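Side-chain contact in N-acetylneuraminic acid outer membrane channel protein NanC (PDB 2WJR), which forms a monomeric, weakly anion-selective outer membrane channel through which N-acetylneuraminic acid enters the bacterium: residues 132-135 against 141-144. The protein carries 1 engineered substitution. Residues are numbered along the deposited sequence; the frame is centred on the assembly and turned at random.
With OCT (N-octane), chain F; OCT (N-octane), chain E.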
ATOM      1  N   TYR A 132       8.040   7.131  -2.671  1.00 18.07           N
ATOM      2  CA  TYR A 132       6.927   8.060  -2.462  1.00 18.47           C
ATOM      3  C   TYR A 132       7.363   9.478  -2.829  1.00 19.25           C
ATOM      4  O   TYR A 132       8.469   9.909  -2.480  1.00 18.09           O
ATOM      5  CB  TYR A 132       6.500   8.096  -0.989  1.00 19.37           C
ATOM      6  CG  TYR A 132       6.104   6.785  -0.371  1.00 19.41           C
ATOM      7  CD1 TYR A 132       4.781   6.392  -0.328  1.00 21.68           C
ATOM      8  CD2 TYR A 132       7.063   5.936   0.177  1.00 18.57           C
ATOM      9  CE1 TYR A 132       4.418   5.200   0.250  1.00 22.10           C
ATOM     10  CE2 TYR A 132       6.716   4.739   0.751  1.00 21.03           C
ATOM     11  CZ  TYR A 132       5.389   4.380   0.788  1.00 21.53           C
ATOM     12  OH  TYR A 132       5.037   3.193   1.350  1.00 23.25           O
ATOM     13  N   VAL A 133       6.495  10.185  -3.538  1.00 20.29           N
ATOM     14  CA  VAL A 133       6.641  11.619  -3.741  1.00 21.44           C
ATOM     15  C   VAL A 133       5.281  12.274  -3.532  1.00 21.42           C
ATOM     16  O   VAL A 133       4.272  11.845  -4.110  1.00 22.51           O
ATOM     17  CB  VAL A 133       7.188  11.980  -5.144  1.00 20.79           C
ATOM     18  CG1 VAL A 133       7.451  13.471  -5.209  1.00 22.86           C
ATOM     19  CG2 VAL A 133       8.481  11.231  -5.464  1.00 24.79           C
ATOM     20  N   THR A 134       5.238  13.287  -2.674  1.00 21.91           N
ATOM     21  CA  THR A 134       4.002  14.018  -2.390  1.00 22.14           C
ATOM     22  C   THR A 134       4.274  15.485  -2.674  1.00 22.28           C
ATOM     23  O   THR A 134       5.239  16.050  -2.149  1.00 22.04           O
ATOM     24  CB  THR A 134       3.552  13.871  -0.928  1.00 22.57           C
ATOM     25  OG1 THR A 134       3.379  12.490  -0.623  1.00 24.92           O
ATOM     26  CG2 THR A 134       2.192  14.630  -0.682  1.00 23.17           C
ATOM     27  N   TYR A 135       3.436  16.075  -3.520  1.00 22.49           N
ATOM     28  CA  TYR A 135       3.629  17.443  -3.991  1.00 23.35           C
ATOM     29  C   TYR A 135       2.339  18.235  -3.791  1.00 23.26           C
ATOM     30  O   TYR A 135       1.326  18.012  -4.449  1.00 22.09           O
ATOM     31  CB  TYR A 135       4.064  17.449  -5.450  1.00 23.81           C
ATOM     32  CG  TYR A 135       4.119  18.816  -6.099  1.00 25.70           C
ATOM     33  CD1 TYR A 135       3.697  18.986  -7.411  1.00 28.76           C
ATOM     34  CD2 TYR A 135       4.575  19.935  -5.403  1.00 28.66           C
ATOM     35  CE1 TYR A 135       3.756  20.220  -8.027  1.00 30.23           C
ATOM     36  CE2 TYR A 135       4.647  21.193  -6.019  1.00 30.95           C
ATOM     37  CZ  TYR A 135       4.215  21.320  -7.335  1.00 30.98           C
ATOM     38  OH  TYR A 135       4.236  22.533  -7.977  1.00 31.91           O
ATOM     39  N   PHE A 141      -4.984  21.431  -4.166  1.00 25.62           N
ATOM     40  CA  PHE A 141      -4.598  20.108  -4.718  1.00 25.29           C
ATOM     41  C   PHE A 141      -3.241  19.613  -4.257  1.00 24.30           C
ATOM     42  O   PHE A 141      -2.272  20.366  -4.197  1.00 23.64           O
ATOM     43  CB  PHE A 141      -4.586  20.148  -6.253  1.00 25.34           C
ATOM     44  CG  PHE A 141      -5.936  20.351  -6.872  1.00 26.91           C
ATOM     45  CD1 PHE A 141      -6.269  21.570  -7.464  1.00 28.45           C
ATOM     46  CD2 PHE A 141      -6.864  19.333  -6.885  1.00 27.03           C
ATOM     47  CE1 PHE A 141      -7.525  21.765  -8.034  1.00 30.20           C
ATOM     48  CE2 PHE A 141      -8.138  19.523  -7.466  1.00 30.14           C
ATOM     49  CZ  PHE A 141      -8.456  20.736  -8.037  1.00 30.34           C
ATOM     50  N   THR A 142      -3.177  18.311  -3.990  1.00 23.80           N
ATOM     51  CA  THR A 142      -1.927  17.623  -3.699  1.00 23.53           C
ATOM     52  C   THR A 142      -1.876  16.412  -4.627  1.00 23.04           C
ATOM     53  O   THR A 142      -2.880  15.723  -4.798  1.00 22.12           O
ATOM     54  CB  THR A 142      -1.878  17.177  -2.232  1.00 24.41           C
ATOM     55  OG1 THR A 142      -1.775  18.334  -1.391  1.00 24.53           O
ATOM     56  CG2 THR A 142      -0.681  16.232  -1.961  1.00 23.80           C
ATOM     57  N   PHE A 143      -0.728  16.221  -5.257  1.00 22.26           N
ATOM     58  CA  PHE A 143      -0.477  15.065  -6.105  1.00 23.38           C
ATOM     59  C   PHE A 143       0.494  14.149  -5.384  1.00 22.82           C
ATOM     60  O   PHE A 143       1.547  14.593  -4.900  1.00 23.17           O
ATOM     61  CB  PHE A 143       0.095  15.488  -7.455  1.00 23.73           C
ATOM     62  CG  PHE A 143       0.648  14.344  -8.257  1.00 27.23           C
ATOM     63  CD1 PHE A 143      -0.192  13.570  -9.031  1.00 29.36           C
ATOM     64  CD2 PHE A 143       2.014  14.025  -8.200  1.00 29.91           C
ATOM     65  CE1 PHE A 143       0.318  12.485  -9.764  1.00 30.90           C
ATOM     66  CE2 PHE A 143       2.530  12.946  -8.924  1.00 32.07           C
ATOM     67  CZ  PHE A 143       1.679  12.186  -9.709  1.00 31.30           C
ATOM     68  N   ALA A 144       0.164  12.865  -5.319  1.00 22.46           N
ATOM     69  CA  ALA A 144       1.067  11.910  -4.695  1.00 21.52           C
ATOM     70  C   ALA A 144       1.258  10.712  -5.593  1.00 21.40           C
ATOM     71  O   ALA A 144       0.287  10.198  -6.159  1.00 22.12           O
ATOM     72  CB  ALA A 144       0.531  11.465  -3.311  1.00 22.05           C
TER
HETATM   73  C1  OCT F1220       1.354  16.490 -10.923  1.00 53.82           C
HETATM   74  C2  OCT F1220       2.798  16.924 -11.180  1.00 54.34           C
HETATM   75  C3  OCT F1220       2.929  18.451 -11.218  1.00 54.39           C
HETATM   76  C4  OCT F1220       2.033  19.107 -12.282  1.00 54.90           C
HETATM   77  C5  OCT F1220       1.186  20.259 -11.722  1.00 55.65           C
HETATM   78  C6  OCT F1220       1.589  21.617 -12.304  1.00 55.83           C
HETATM   79  C7  OCT F1220       0.363  22.387 -12.799  1.00 55.92           C
HETATM   80  C8  OCT F1220      -0.527  22.829 -11.635  1.00 56.49           C
HETATM   81  C1  OCT E1219       8.731   7.983  -6.474  1.00 42.17           C
HETATM   82  C2  OCT E1219      10.189   7.636  -6.138  1.00 43.86           C
HETATM   83  C3  OCT E1219      10.795   8.663  -5.171  1.00 44.98           C
HETATM   84  C4  OCT E1219      12.178   8.237  -4.641  1.00 45.75           C
HETATM   85  C5  OCT E1219      12.332   8.575  -3.154  1.00 46.26           C
HETATM   86  C6  OCT E1219      13.759   9.027  -2.761  1.00 46.47           C
HETATM   87  C7  OCT E1219      13.971   8.984  -1.224  1.00 45.93           C
HETATM   88  C8  OCT E1219      15.203   9.769  -0.729  1.00 45.15           C
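Tyr135 and Phe143 face each other across an antiparallel hydrogen-bonded pair, and their backbones exchange two bonds. N of Tyr135 bonds to O of Phe143 at 2.8 Å, and the return bond from N of Phe143 to O of Tyr135 is equally short. The CA of Thr142 adds a weaker C-H contact to the same Tyr135 oxygen. The two aromatic rings do not stack on each other but share one n-octane: its C1 lies over a face of the Phe143 ring, 3.5 Å from CG and offset toward the rim, whereas its C3 reaches the edge of the Tyr135 ring, 3.7 Å from CE1. Val133, on the same side of the sheet, touches a second n-octane, CG2 to C1 at 3.4 Å.

The other side carries Thr134, Thr142 and Ala144. Methyl CG2 of Thr134 meets CG2 of Thr142 at 3.5 Å; in each threonine the methyl is anti to the backbone N, which leaves OG1 beside that nitrogen. OG1 of Thr134 lies 4.0 Å from CB of Ala144, its non-hydrogen-bonded partner. OG1 of Thr142, a buried residue, is hydrogen-bonded to ND1 of His136 and to NE2 of His175, so a polar link joins the hairpin to the end of strand 164-174.

The hairpin turns on the periplasmic side of the transmembrane beta-barrel, and strands 99-110 and 164-174 continue the backbone ladder on its two flanks. Alternation of side chains thus divides the chemistry: Val133, Tyr135 and Phe143 present a hydrocarbon-compatible surface, consistent with a membrane-facing wall, while the threonine hydroxyls lie on the reverse side, and backbone hydrogen bonds along the strands pair polar groups that would otherwise face hydrocarbon.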